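Local coordinates for protein angiotensin-converting enzyme (Anopheles gambiae, PDB 6S1Y) that probably acts as a zinc-dependent peptidase of the angiotensin-converting enzyme family, trimming short peptides from their carboxyl ends, at residues 271-276 with 396-401; 256-261 with 348-353; 427-432 with 570-575; 401-406 with 531-536; 387-392 with 498-503. All blocks are in the same frame, centred on the assembly; numbering follows the deposited sequence.

Contact 1: residues 271-276 with 396-401; sequences KLLDVT and STPKHL
The starts of two short helices meet where the loop 271-276, leading into helix 276-281, lays Leu273 and Val275 against Pro398 and Leu401 in the first turn of helix 398-403. The contact is apolar and consists of two pairs. Leu273 CD2 rests 4.0 Å from Pro398 CG, at the outer end of the proline ring, and Val275 CG1 lies 4.1 Å from Leu401 CD1. In both pairs the side chains slant past one another, and a single carbon of each does the touching. Leu401 holds CG anti to its carbonyl carbon (chi1 -59°), which carries CD1 out to the valine. Leucine, valine and the proline ring suit this buried seam because they present only carbon to it. Asp274, between the two loop residues, points away and builds an Asx turn into the next helix: its OD1 accepts from Thr276 N at 3.0 Å, from above the carboxylate plane, and from Thr276 OG1 at 2.8 Å, on the syn side. The other helix start is capped by a side chain: Thr397 is the N-cap, its OG1 accepting from His400 N at 3.2 Å in a nearly straight bond (166°). Pro398 follows at a position where a residue without an N-H costs the helix nothing, since the first amides of a helix have no carbonyl of an earlier turn to bond. Gln420 of helix 414-429 touches both Leu273 and Pro398. Met349, at the start of helix 349-368, packs on Val275.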
# COMPACT_ATOMS: atom_id res chain seq x y z
N LYS A 271 30.21 -0.55 2.53
CA LYS A 271 29.26 -1.56 2.11
C LYS A 271 27.87 -0.95 1.94
O LYS A 271 27.38 -0.21 2.80
CB LYS A 271 29.20 -2.70 3.13
CG LYS A 271 28.41 -3.87 2.65
CD LYS A 271 29.21 -4.66 1.63
CE LYS A 271 28.37 -5.73 0.96
NZ LYS A 271 29.16 -6.46 -0.04
N LEU A 272 27.25 -1.27 0.81
CA LEU A 272 25.89 -0.91 0.48
C LEU A 272 25.01 -2.16 0.49
O LEU A 272 25.49 -3.29 0.48
CB LEU A 272 25.85 -0.22 -0.88
CG LEU A 272 26.73 1.02 -0.95
CD1 LEU A 272 26.63 1.69 -2.31
CD2 LEU A 272 26.38 2.04 0.13
N LEU A 273 23.70 -1.95 0.53
CA LEU A 273 22.76 -3.02 0.82
C LEU A 273 21.71 -3.21 -0.27
O LEU A 273 20.55 -3.52 0.05
CB LEU A 273 22.07 -2.76 2.16
CG LEU A 273 23.02 -2.74 3.36
CD1 LEU A 273 22.33 -2.04 4.51
CD2 LEU A 273 23.45 -4.14 3.74
N ASP A 274 22.07 -2.99 -1.53
CA ASP A 274 21.22 -3.39 -2.65
C ASP A 274 21.72 -4.74 -3.17
O ASP A 274 22.82 -4.84 -3.73
CB ASP A 274 21.23 -2.34 -3.76
CG ASP A 274 20.22 -2.65 -4.86
OD1 ASP A 274 19.58 -3.73 -4.78
OD2 ASP A 274 20.05 -1.81 -5.78
N VAL A 275 20.90 -5.77 -3.01
CA VAL A 275 21.25 -7.14 -3.33
C VAL A 275 20.78 -7.52 -4.74
O VAL A 275 20.75 -8.71 -5.07
CB VAL A 275 20.73 -8.12 -2.29
CG1 VAL A 275 21.14 -7.71 -0.93
CG2 VAL A 275 19.20 -8.23 -2.38
N THR A 276 20.40 -6.54 -5.55
CA THR A 276 19.89 -6.85 -6.87
C THR A 276 20.93 -7.59 -7.70
O THR A 276 20.62 -8.61 -8.34
CB THR A 276 19.46 -5.58 -7.61
OG1 THR A 276 18.31 -5.02 -6.95
CG2 THR A 276 19.11 -5.91 -9.06
N SER A 396 15.16 -7.35 5.36
CA SER A 396 16.02 -6.26 4.92
C SER A 396 17.31 -6.18 5.72
O SER A 396 18.27 -5.56 5.25
CB SER A 396 15.26 -4.94 5.00
OG SER A 396 15.04 -4.54 6.35
N THR A 397 17.37 -6.80 6.89
CA THR A 397 18.55 -6.69 7.74
C THR A 397 19.76 -7.32 7.06
O THR A 397 19.65 -8.31 6.33
CB THR A 397 18.34 -7.37 9.08
OG1 THR A 397 18.10 -8.77 8.85
CG2 THR A 397 17.17 -6.75 9.81
N PRO A 398 20.95 -6.75 7.29
CA PRO A 398 22.18 -7.45 6.87
C PRO A 398 22.26 -8.87 7.40
O PRO A 398 22.67 -9.78 6.67
CB PRO A 398 23.29 -6.56 7.44
CG PRO A 398 22.69 -5.22 7.52
CD PRO A 398 21.24 -5.45 7.91
N LYS A 399 21.85 -9.10 8.65
CA LYS A 399 21.85 -10.45 9.22
C LYS A 399 21.16 -11.45 8.29
O LYS A 399 21.76 -12.44 7.88
CB LYS A 399 21.16 -10.40 10.58
CG LYS A 399 20.95 -11.73 11.25
CD LYS A 399 20.14 -11.56 12.54
CE LYS A 399 20.94 -10.81 13.60
NZ LYS A 399 20.07 -10.39 14.74
N HIS A 400 19.90 -11.19 7.93
CA HIS A 400 19.14 -12.14 7.13
C HIS A 400 19.73 -12.29 5.73
O HIS A 400 19.86 -13.41 5.21
CB HIS A 400 17.68 -11.71 7.04
CG HIS A 400 16.79 -12.72 6.40
ND1 HIS A 400 16.17 -13.73 7.11
CD2 HIS A 400 16.44 -12.91 5.10
CE1 HIS A 400 15.46 -14.48 6.28
NE2 HIS A 400 15.61 -14.01 5.06
N LEU A 401 20.08 -11.17 5.09
CA LEU A 401 20.61 -11.25 3.74
C LEU A 401 21.91 -12.03 3.70
O LEU A 401 22.25 -12.62 2.67
CB LEU A 401 20.82 -9.84 3.19
CG LEU A 401 19.55 -8.99 3.15
CD1 LEU A 401 19.87 -7.52 2.97
CD2 LEU A 401 18.62 -9.52 2.04

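Contact 2: residues 256-261 with 348-353; sequences TWDNIA and NMREFF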
# COMPACT_ATOMS: atom_id res chain seq x y z
N THR A 256 8.36 6.53 -2.48
CA THR A 256 9.49 5.92 -1.81
C THR A 256 10.72 6.28 -2.64
O THR A 256 10.63 6.35 -3.87
CB THR A 256 9.36 4.40 -1.68
OG1 THR A 256 9.10 3.85 -2.97
CG2 THR A 256 8.20 4.03 -0.77
N TRP A 257 11.84 6.52 -1.97
CA TRP A 257 13.04 6.96 -2.66
C TRP A 257 14.15 5.92 -2.62
O TRP A 257 15.32 6.26 -2.81
CB TRP A 257 13.53 8.29 -2.07
CG TRP A 257 12.47 9.35 -1.89
CD1 TRP A 257 11.25 9.41 -2.51
CD2 TRP A 257 12.55 10.50 -1.04
NE1 TRP A 257 10.57 10.53 -2.07
CE2 TRP A 257 11.34 11.20 -1.17
CE3 TRP A 257 13.52 10.98 -0.15
CZ2 TRP A 257 11.09 12.38 -0.46
CZ3 TRP A 257 13.26 12.15 0.56
CH2 TRP A 257 12.06 12.83 0.40
N ASP A 258 13.80 4.65 -2.39
CA ASP A 258 14.78 3.57 -2.32
C ASP A 258 15.68 3.52 -3.54
O ASP A 258 16.86 3.18 -3.41
CB ASP A 258 14.05 2.23 -2.13
CG ASP A 258 12.98 1.97 -3.21
OD1 ASP A 258 12.05 2.81 -3.37
OD2 ASP A 258 13.06 0.93 -3.88
N ASN A 259 15.17 3.87 -4.73
CA ASN A 259 15.97 3.76 -5.95
C ASN A 259 17.08 4.79 -6.06
O ASN A 259 17.98 4.62 -6.88
CB ASN A 259 15.08 3.86 -7.19
CG ASN A 259 14.25 2.62 -7.42
OD1 ASN A 259 14.75 1.50 -7.28
ND2 ASN A 259 12.97 2.81 -7.76
N ILE A 260 17.06 5.86 -5.26
CA ILE A 260 18.20 6.77 -5.23
C ILE A 260 19.00 6.63 -3.94
O ILE A 260 19.81 7.51 -3.61
CB ILE A 260 17.78 8.22 -5.48
CG1 ILE A 260 16.70 8.71 -4.52
CG2 ILE A 260 17.27 8.38 -6.92
CD1 ILE A 260 17.22 9.10 -3.15
N ALA A 261 18.82 5.53 -3.20
CA ALA A 261 19.53 5.38 -1.93
C ALA A 261 21.04 5.33 -2.13
O ALA A 261 21.79 6.06 -1.47
CB ALA A 261 19.06 4.13 -1.18
N ASN A 348 14.67 -7.95 -8.88
CA ASN A 348 15.45 -6.95 -8.16
C ASN A 348 14.96 -6.92 -6.72
O ASN A 348 13.96 -7.54 -6.36
CB ASN A 348 15.35 -5.56 -8.82
CG ASN A 348 13.92 -5.05 -8.89
OD1 ASN A 348 13.29 -4.81 -7.87
ND2 ASN A 348 13.42 -4.88 -10.10
N MET A 349 15.69 -6.17 -5.89
CA MET A 349 15.41 -6.17 -4.46
C MET A 349 14.07 -5.51 -4.14
O MET A 349 13.30 -6.03 -3.33
CB MET A 349 16.54 -5.44 -3.71
CG MET A 349 16.38 -5.48 -2.20
SD MET A 349 17.80 -4.81 -1.28
CE MET A 349 17.65 -3.07 -1.63
N ARG A 350 13.79 -4.37 -4.76
CA ARG A 350 12.49 -3.72 -4.59
C ARG A 350 11.35 -4.72 -4.78
O ARG A 350 10.49 -4.89 -3.90
CB ARG A 350 12.38 -2.56 -5.58
CG ARG A 350 11.18 -1.64 -5.43
CD ARG A 350 11.28 -0.47 -6.41
NE ARG A 350 11.17 -0.92 -7.81
CZ ARG A 350 12.20 -1.13 -8.64
NH1 ARG A 350 11.96 -1.53 -9.88
NH2 ARG A 350 13.47 -0.94 -8.23
N GLU A 351 11.35 -5.43 -5.90
CA GLU A 351 10.30 -6.40 -6.19
C GLU A 351 10.32 -7.56 -5.20
O GLU A 351 9.27 -8.11 -4.86
CB GLU A 351 10.46 -6.92 -7.63
CG GLU A 351 10.14 -5.91 -8.74
CD GLU A 351 8.67 -5.93 -9.18
OE1 GLU A 351 8.27 -5.05 -9.97
OE2 GLU A 351 7.93 -6.82 -8.74
N PHE A 352 11.49 -7.95 -4.71
CA PHE A 352 11.57 -8.96 -3.66
C PHE A 352 10.73 -8.58 -2.45
O PHE A 352 10.07 -9.44 -1.86
CB PHE A 352 13.03 -9.18 -3.26
CG PHE A 352 13.30 -10.52 -2.61
CD1 PHE A 352 12.59 -11.66 -2.96
CD2 PHE A 352 14.30 -10.63 -1.66
CE1 PHE A 352 12.88 -12.90 -2.37
CE2 PHE A 352 14.59 -11.87 -1.05
CZ PHE A 352 13.88 -13.00 -1.42
N PHE A 353 10.75 -7.29 -2.05
CA PHE A 353 9.92 -6.83 -0.94
C PHE A 353 8.44 -6.81 -1.32
O PHE A 353 7.58 -7.11 -0.49
CB PHE A 353 10.35 -5.43 -0.44
CG PHE A 353 11.72 -5.42 0.15
CD1 PHE A 353 12.07 -6.35 1.13
CD2 PHE A 353 12.68 -4.54 -0.31
CE1 PHE A 353 13.35 -6.38 1.65
CE2 PHE A 353 13.96 -4.56 0.21
CZ PHE A 353 14.30 -5.48 1.19
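Arg350 leaves its helix with CG anti to the backbone N (chi1 -172°) and then bends at chi3 (67°), so that its methylene chain passes Asp258 and its guanidinium arrives at Asn259. Arginine suits the place because its long chain offers methylenes to the one residue and a flat polar end to the other. The carboxylate of Asp258 crosses the chain at about a right angle and meets carbon rather than nitrogen: OD2 is 3.4 Å from Arg350 CD, but 4.7 Å from Arg350 NE. The opposite charges are thus close without their charged atoms meeting, which would probably still be mildly attractive. Asn259 OD1 lies 2.9 Å from Arg350 NH2, while Asn259 ND2 sits over one face of the guanidinium, 4.1 Å from Arg350 CZ, with the amide turned 74° from the guanidinium plane. The same ND2 donates to Gly250 O, which fixes the rotation of the amide. Asp258 is steadied by Thr256, whose OG1 donates to Asp258 OD1 at 3.2 Å. The contact joins the loop before helix 276-281 to the start of helix 349-368, the helix that bears zinc ligands His357 and His361. Thr140 and Ala144 of helix 135-145 lie against Arg350, and Thr427 of helix 414-429 touches Asp258.

Contact 3: residues 427-432 with 570-575; sequences TKLVFL and DAILEY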
# COMPACT_ATOMS: atom_id res chain seq x y z
N THR A 427 13.46 4.42 2.09
CA THR A 427 12.56 3.39 1.60
C THR A 427 11.20 3.51 2.27
O THR A 427 10.18 3.43 1.60
CB THR A 427 13.14 1.99 1.86
OG1 THR A 427 14.41 1.85 1.21
CG2 THR A 427 12.17 0.92 1.36
N LYS A 428 11.19 3.69 3.59
CA LYS A 428 9.98 3.58 4.39
C LYS A 428 9.54 4.87 5.07
O LYS A 428 8.35 5.16 5.08
CB LYS A 428 10.14 2.48 5.47
CG LYS A 428 10.61 1.13 4.87
CD LYS A 428 10.23 -0.07 5.72
CE LYS A 428 8.71 -0.33 5.71
NZ LYS A 428 8.17 -1.07 4.52
N LEU A 429 10.46 5.65 5.64
CA LEU A 429 9.98 6.79 6.41
C LEU A 429 9.31 7.81 5.50
O LEU A 429 8.28 8.38 5.87
CB LEU A 429 11.12 7.42 7.19
CG LEU A 429 10.63 8.59 8.04
CD1 LEU A 429 9.77 8.09 9.18
CD2 LEU A 429 11.80 9.37 8.56
N VAL A 430 9.87 8.07 4.31
CA VAL A 430 9.33 9.11 3.45
C VAL A 430 7.92 8.79 2.95
O VAL A 430 7.22 9.68 2.43
CB VAL A 430 10.25 9.37 2.24
CG1 VAL A 430 11.66 9.69 2.70
CG2 VAL A 430 10.25 8.20 1.32
N PHE A 431 7.49 7.54 3.05
CA PHE A 431 6.20 7.12 2.50
C PHE A 431 5.03 7.62 3.35
O PHE A 431 3.94 7.88 2.83
CB PHE A 431 6.21 5.59 2.35
CG PHE A 431 4.90 5.00 1.94
CD1 PHE A 431 4.52 4.97 0.62
CD2 PHE A 431 4.07 4.43 2.89
CE1 PHE A 431 3.31 4.44 0.25
CE2 PHE A 431 2.85 3.90 2.52
CZ PHE A 431 2.48 3.91 1.20
N LEU A 432 5.24 7.80 4.64
CA LEU A 432 4.12 8.19 5.51
C LEU A 432 3.51 9.53 5.13
O LEU A 432 2.28 9.58 4.94
CB LEU A 432 4.58 8.17 6.97
CG LEU A 432 4.75 6.72 7.44
CD1 LEU A 432 5.97 6.54 8.25
CD2 LEU A 432 3.54 6.28 8.24
N ASP A 570 5.51 5.27 18.66
CA ASP A 570 6.67 5.02 19.51
C ASP A 570 7.65 4.09 18.81
O ASP A 570 8.85 4.38 18.71
CB ASP A 570 6.19 4.43 20.85
CG ASP A 570 7.34 4.03 21.78
OD1 ASP A 570 8.51 4.41 21.54
OD2 ASP A 570 7.05 3.33 22.79
N ALA A 571 7.14 2.97 18.28
CA ALA A 571 8.00 1.95 17.70
C ALA A 571 8.78 2.49 16.51
O ALA A 571 9.99 2.31 16.41
CB ALA A 571 7.17 0.72 17.28
N ILE A 572 8.10 3.18 15.60
CA ILE A 572 8.77 3.65 14.39
C ILE A 572 9.72 4.80 14.69
O ILE A 572 10.78 4.90 14.07
CB ILE A 572 7.75 4.04 13.29
CG1 ILE A 572 8.49 4.33 11.99
CG2 ILE A 572 6.91 5.23 13.70
CD1 ILE A 572 7.58 4.72 10.83
N LEU A 573 9.40 5.66 15.66
CA LEU A 573 10.37 6.68 16.06
C LEU A 573 11.60 6.07 16.71
O LEU A 573 12.72 6.57 16.52
CB LEU A 573 9.73 7.69 17.03
CG LEU A 573 8.64 8.55 16.39
CD1 LEU A 573 7.92 9.41 17.44
CD2 LEU A 573 9.25 9.42 15.30
N GLU A 574 11.44 4.97 17.47
CA GLU A 574 12.61 4.27 18.01
C GLU A 574 13.44 3.66 16.89
O GLU A 574 14.68 3.70 16.93
CB GLU A 574 12.18 3.17 18.99
CG GLU A 574 13.34 2.38 19.63
CD GLU A 574 12.89 1.21 20.52
OE1 GLU A 574 11.68 1.09 20.85
OE2 GLU A 574 13.77 0.38 20.88
N TYR A 575 12.77 3.07 15.89
CA TYR A 575 13.48 2.41 14.80
C TYR A 575 14.40 3.39 14.09
O TYR A 575 15.56 3.06 13.78
CB TYR A 575 12.45 1.83 13.82
CG TYR A 575 13.02 1.02 12.68
CD1 TYR A 575 13.44 1.64 11.51
CD2 TYR A 575 13.10 -0.36 12.76
CE1 TYR A 575 13.95 0.91 10.45
CE2 TYR A 575 13.63 -1.12 11.70
CZ TYR A 575 14.04 -0.46 10.54
OH TYR A 575 14.56 -1.16 9.49
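Ile572 meets Leu432 and Leu429 in a small apolar helix-to-helix contact, buried where helix 414-429 gives way to helix 431-447. The closest approach is methyl to methyl: Leu432 CD1 and Ile572 CD1 come within 3.5 Å, the two side chains reaching tip to tip. Ile572 is fully stretched, with CG1 anti to the backbone N (chi1 -172°) and CD1 continuing the line, and this length lets it span a gap in which the CA atoms of Leu429 and Ile572 remain 8.7 Å apart. Leu429 CD1 touches the same methyl more loosely, at 4.3 Å from Ile572 CD1. Leu432 has a chi2 of 138°, away from a staggered value, perhaps an adjustment to the close methyl contact. The wider, pi-type turn at 427-429 precedes the junction. Beyond it, Leu432 faces Ile572 while the adjacent Phe431 touches the bound glutamyl ligand, so consecutive residues serve the core and the ligand pocket. Leucine and isoleucine suit this buried join because their end methyls meet without bringing in polar atoms. Helix 495-514 borders the contact, with Tyr501 touching Leu432 and Phe505 touching Ile572, while Leu573 of helix 570-575 packs on Ile214 and Leu217 of helix 203-233.

Contact 4: residues 401-406 with 531-536; sequences LKKVGL and DIYQST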
# COMPACT_ATOMS: atom_id res chain seq x y z
N LEU A 401 20.08 -11.17 5.09
CA LEU A 401 20.61 -11.25 3.74
C LEU A 401 21.91 -12.03 3.70
O LEU A 401 22.25 -12.62 2.67
CB LEU A 401 20.82 -9.84 3.19
CG LEU A 401 19.55 -8.99 3.15
CD1 LEU A 401 19.87 -7.52 2.97
CD2 LEU A 401 18.62 -9.52 2.04
N LYS A 402 22.67 -12.02 4.80
CA LYS A 402 23.88 -12.84 4.87
C LYS A 402 23.50 -14.32 5.00
O LYS A 402 24.02 -15.16 4.26
CB LYS A 402 24.76 -12.38 6.03
CG LYS A 402 25.67 -11.20 5.66
CD LYS A 402 26.82 -11.00 6.65
CE LYS A 402 26.43 -10.10 7.81
NZ LYS A 402 27.19 -10.42 9.06
N LYS A 403 22.56 -14.64 5.89
CA LYS A 403 22.07 -16.01 6.01
C LYS A 403 21.75 -16.62 4.65
O LYS A 403 22.28 -17.67 4.28
CB LYS A 403 20.81 -16.04 6.89
CG LYS A 403 21.05 -16.07 8.38
CD LYS A 403 19.72 -16.05 9.15
CE LYS A 403 19.94 -15.61 10.61
NZ LYS A 403 18.69 -15.07 11.24
N VAL A 404 20.87 -15.95 3.88
CA VAL A 404 20.41 -16.48 2.59
C VAL A 404 21.40 -16.24 1.49
O VAL A 404 21.12 -16.54 0.32
CB VAL A 404 19.04 -15.88 2.21
CG1 VAL A 404 18.04 -16.09 3.33
CG2 VAL A 404 19.17 -14.38 1.90
N GLY A 405 22.57 -15.69 1.80
CA GLY A 405 23.62 -15.61 0.82
C GLY A 405 23.51 -14.47 -0.15
O GLY A 405 24.26 -14.46 -1.14
N LEU A 406 22.62 -13.50 0.08
CA LEU A 406 22.47 -12.40 -0.86
C LEU A 406 23.41 -11.25 -0.58
O LEU A 406 23.53 -10.35 -1.41
CB LEU A 406 21.04 -11.88 -0.86
CG LEU A 406 20.07 -12.75 -1.64
CD1 LEU A 406 18.65 -12.36 -1.32
CD2 LEU A 406 20.32 -12.66 -3.14
N ASP A 531 16.11 -10.24 13.20
CA ASP A 531 15.60 -11.17 12.19
C ASP A 531 14.74 -12.22 12.89
O ASP A 531 15.24 -12.98 13.72
CB ASP A 531 16.75 -11.83 11.43
CG ASP A 531 16.27 -12.70 10.29
OD1 ASP A 531 15.07 -12.64 9.98
OD2 ASP A 531 17.08 -13.44 9.67
N ILE A 532 13.45 -12.27 12.55
CA ILE A 532 12.56 -13.24 13.18
C ILE A 532 12.45 -14.52 12.36
O ILE A 532 11.58 -15.36 12.61
CB ILE A 532 11.15 -12.67 13.42
CG1 ILE A 532 10.41 -12.46 12.09
CG2 ILE A 532 11.23 -11.39 14.20
CD1 ILE A 532 8.96 -12.08 12.30
N TYR A 533 13.32 -14.67 11.36
CA TYR A 533 13.39 -15.92 10.60
C TYR A 533 13.61 -17.11 11.53
O TYR A 533 14.55 -17.13 12.33
CB TYR A 533 14.53 -15.81 9.58
CG TYR A 533 14.68 -16.97 8.62
CD1 TYR A 533 13.65 -17.35 7.77
CD2 TYR A 533 15.89 -17.67 8.54
CE1 TYR A 533 13.80 -18.43 6.87
CE2 TYR A 533 16.05 -18.74 7.65
CZ TYR A 533 15.01 -19.11 6.82
OH TYR A 533 15.20 -20.16 5.94
N GLN A 534 12.73 -18.12 11.41
CA GLN A 534 12.78 -19.39 12.14
C GLN A 534 12.36 -19.24 13.59
O GLN A 534 12.73 -20.07 14.42
CB GLN A 534 14.17 -20.04 12.10
CG GLN A 534 14.65 -20.31 10.69
CD GLN A 534 16.06 -20.83 10.62
OE1 GLN A 534 16.98 -20.32 11.28
NE2 GLN A 534 16.27 -21.84 9.79
N SER A 535 11.59 -18.21 13.93
CA SER A 535 11.11 -18.04 15.30
C SER A 535 9.65 -18.46 15.36
O SER A 535 8.74 -17.64 15.22
CB SER A 535 11.27 -16.61 15.79
OG SER A 535 10.58 -16.46 17.03
N THR A 536 9.43 -19.76 15.60
CA THR A 536 8.07 -20.26 15.79
C THR A 536 7.38 -19.59 16.97
O THR A 536 6.15 -19.48 17.00
CB THR A 536 8.09 -21.79 15.96
OG1 THR A 536 8.83 -22.16 17.13
CG2 THR A 536 8.72 -22.47 14.76
O HOH W 1 17.30 -17.59 12.43
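Lys403 stretches from the end of helix 398-403 to Asp531, the two side chains coming from opposite directions to form a salt bridge. Its chi1 of -83° puts CG anti to the carbonyl carbon, and the chain stays extended beyond it, carrying NZ to 2.8 Å from Asp531 OD2. The ammonium lies above the carboxylate plane, 43° out of it. On the way, Lys403 CD passes 4.2 Å from Tyr533 CD2, meeting the ring obliquely. Asp531 turns CG anti to its own backbone N (chi1 -174°) and uses its second oxygen for an Asx turn, OD1 accepting from Tyr533 N at 3.0 Å. A type II turn from Ile532 to Ser535 follows, in which Gln534 lays CG over one face of the Tyr533 ring. One water ties the pieces together: it accepts from Lys403 NZ at 3.1 Å and donates to Tyr533 O and to Gln534 OE1. Asp531 OD2 also bonds His400 ND1, and Tyr533 OH bonds Asp295 of helix 286-299. At Gly405 the helix closes in a Schellman motif, whose positive phi glycine adopts easily. With a lysine and a histidine on one oxygen and a backbone N-H on the other, the buried Asp531 is probably held ionised, while the long lysine can reach it from the exposed surface.

Contact 5: residues 387-392 with 498-503; sequences VGDVLS and FVSYVI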
# COMPACT_ATOMS: atom_id res chain seq x y z
N VAL A 387 1.12 -7.04 7.21
CA VAL A 387 1.61 -8.39 7.51
C VAL A 387 2.91 -8.67 6.77
O VAL A 387 3.92 -9.07 7.37
CB VAL A 387 0.55 -9.45 7.17
CG1 VAL A 387 1.17 -10.83 7.33
CG2 VAL A 387 -0.68 -9.28 8.05
N GLY A 388 2.89 -8.57 5.43
CA GLY A 388 4.08 -8.86 4.67
C GLY A 388 5.21 -7.88 4.95
O GLY A 388 6.39 -8.25 4.90
N ASP A 389 4.87 -6.62 5.24
CA ASP A 389 5.91 -5.63 5.52
C ASP A 389 6.67 -5.97 6.79
O ASP A 389 7.88 -5.71 6.88
CB ASP A 389 5.29 -4.23 5.59
CG ASP A 389 4.93 -3.67 4.21
OD1 ASP A 389 5.16 -4.36 3.17
OD2 ASP A 389 4.42 -2.52 4.18
N VAL A 390 6.02 -6.59 7.77
CA VAL A 390 6.74 -7.05 8.96
C VAL A 390 7.82 -8.04 8.58
O VAL A 390 8.97 -7.94 9.02
CB VAL A 390 5.77 -7.65 10.00
CG1 VAL A 390 6.53 -8.40 11.07
CG2 VAL A 390 4.90 -6.53 10.62
N LEU A 391 7.49 -9.01 7.71
CA LEU A 391 8.53 -9.90 7.23
C LEU A 391 9.61 -9.11 6.50
O LEU A 391 10.81 -9.38 6.68
CB LEU A 391 7.96 -10.98 6.30
CG LEU A 391 6.93 -11.98 6.84
CD1 LEU A 391 7.03 -13.33 6.11
CD2 LEU A 391 7.07 -12.15 8.32
N SER A 392 9.21 -8.16 5.65
CA SER A 392 10.20 -7.41 4.88
C SER A 392 11.17 -6.67 5.79
O SER A 392 12.34 -6.48 5.43
CB SER A 392 9.52 -6.42 3.93
OG SER A 392 8.92 -7.10 2.86
N PHE A 498 -0.83 4.09 5.31
CA PHE A 498 -0.35 4.92 6.41
C PHE A 498 -0.42 4.16 7.74
O PHE A 498 0.55 4.10 8.50
CB PHE A 498 -1.18 6.22 6.49
CG PHE A 498 -0.72 7.17 7.55
CD1 PHE A 498 -1.10 7.00 8.88
CD2 PHE A 498 0.12 8.23 7.24
CE1 PHE A 498 -0.66 7.89 9.86
CE2 PHE A 498 0.56 9.11 8.21
CZ PHE A 498 0.17 8.93 9.53
N VAL A 499 -1.58 3.57 8.02
CA VAL A 499 -1.73 2.81 9.26
C VAL A 499 -0.74 1.66 9.30
O VAL A 499 -0.05 1.45 10.31
CB VAL A 499 -3.19 2.32 9.39
CG1 VAL A 499 -3.37 1.47 10.62
CG2 VAL A 499 -4.11 3.50 9.48
N SER A 500 -0.62 0.92 8.20
CA SER A 500 0.36 -0.16 8.12
C SER A 500 1.76 0.31 8.47
O SER A 500 2.50 -0.37 9.18
CB SER A 500 0.37 -0.75 6.71
OG SER A 500 1.48 -1.61 6.59
N TYR A 501 2.19 1.44 7.91
CA TYR A 501 3.57 1.87 8.10
C TYR A 501 3.83 2.30 9.54
O TYR A 501 4.97 2.21 10.00
CB TYR A 501 3.92 2.98 7.10
CG TYR A 501 4.52 2.41 5.83
CD1 TYR A 501 3.77 1.57 5.01
CD2 TYR A 501 5.83 2.68 5.47
CE1 TYR A 501 4.31 1.01 3.86
CE2 TYR A 501 6.38 2.12 4.30
CZ TYR A 501 5.62 1.28 3.52
OH TYR A 501 6.14 0.73 2.38
N VAL A 502 2.80 2.68 10.29
CA VAL A 502 2.95 2.88 11.73
C VAL A 502 2.93 1.54 12.48
O VAL A 502 3.87 1.19 13.19
CB VAL A 502 1.85 3.81 12.26
CG1 VAL A 502 2.01 3.97 13.79
CG2 VAL A 502 1.87 5.15 11.56
N ILE A 503 1.83 0.78 12.35
CA ILE A 503 1.66 -0.37 13.23
C ILE A 503 2.63 -1.49 12.89
O ILE A 503 2.97 -2.30 13.76
CB ILE A 503 0.22 -0.94 13.22
CG1 ILE A 503 -0.11 -1.59 11.88
CG2 ILE A 503 -0.76 0.16 13.54
CD1 ILE A 503 -1.54 -2.05 11.79
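Asp389 sets its carboxylate against the ring of Tyr501, OD2 lying 3.5 Å from Tyr501 CE1. The two side chains slant across each other and their planes stand nearly perpendicular, 86° apart, with the oxygen meeting the ring obliquely. The same oxygen is 4.1 Å from Tyr501 OH and 3.9 Å from Ser500 OG, so these are packing neighbours. Its hydrogen bond comes from Gln504 NE2, one turn further along helix 495-514. Asp389 turns CG anti to its carbonyl carbon (chi1 -75°), directing the carboxylate into the groove between the helices. A serine at position 500 is small enough to face the aspartate where the CA atoms of Asp389 and Ser500 are 8.2 Å apart. Tyr501 meets the carboxylate mainly through CE1, and its ring goes on to meet that of Phe431, a pocket residue; its side chain comes within about 5 Å of the bound ligand. The other carboxylate oxygen links the contact to the metal site. Asp389 OD1 accepts from His357 ND1, and His357 binds zinc. Asp389 is therefore a second-shell residue that probably helps to fix the rotation of the imidazole and would tend to strengthen its hold on the metal. Glu385, the third protein ligand of the zinc, stands one turn earlier on the same helix 381-395 and touches Ser500. A carboxylate behind a zinc-bound histidine, beside an HExxH helix and a downstream glutamate ligand, is consistent with the gluzincin metallopeptidase site.

Overall arrangement
From the N terminus, contact 2 opens first, then contact 1; contact 2 closes on helix 349-368 before contact 1 closes on helix 398-403, so the two loops cross. Contact 5 opens on helix 381-395 inside the loop of contact 1 and closes beyond it on helix 495-514, crossing it too. Contacts 4 and 3 open within contact 5 and close after it, each crossing it and one another, and none of the five nests. Contacts 1 and 4 share Leu401 and tie helix 398-403 to two separate loops. Contacts 3 and 5 touch beside the ligand pocket, joining helices 381-395, 431-447, 495-514 and 570-575, while contact 2 touches all four others.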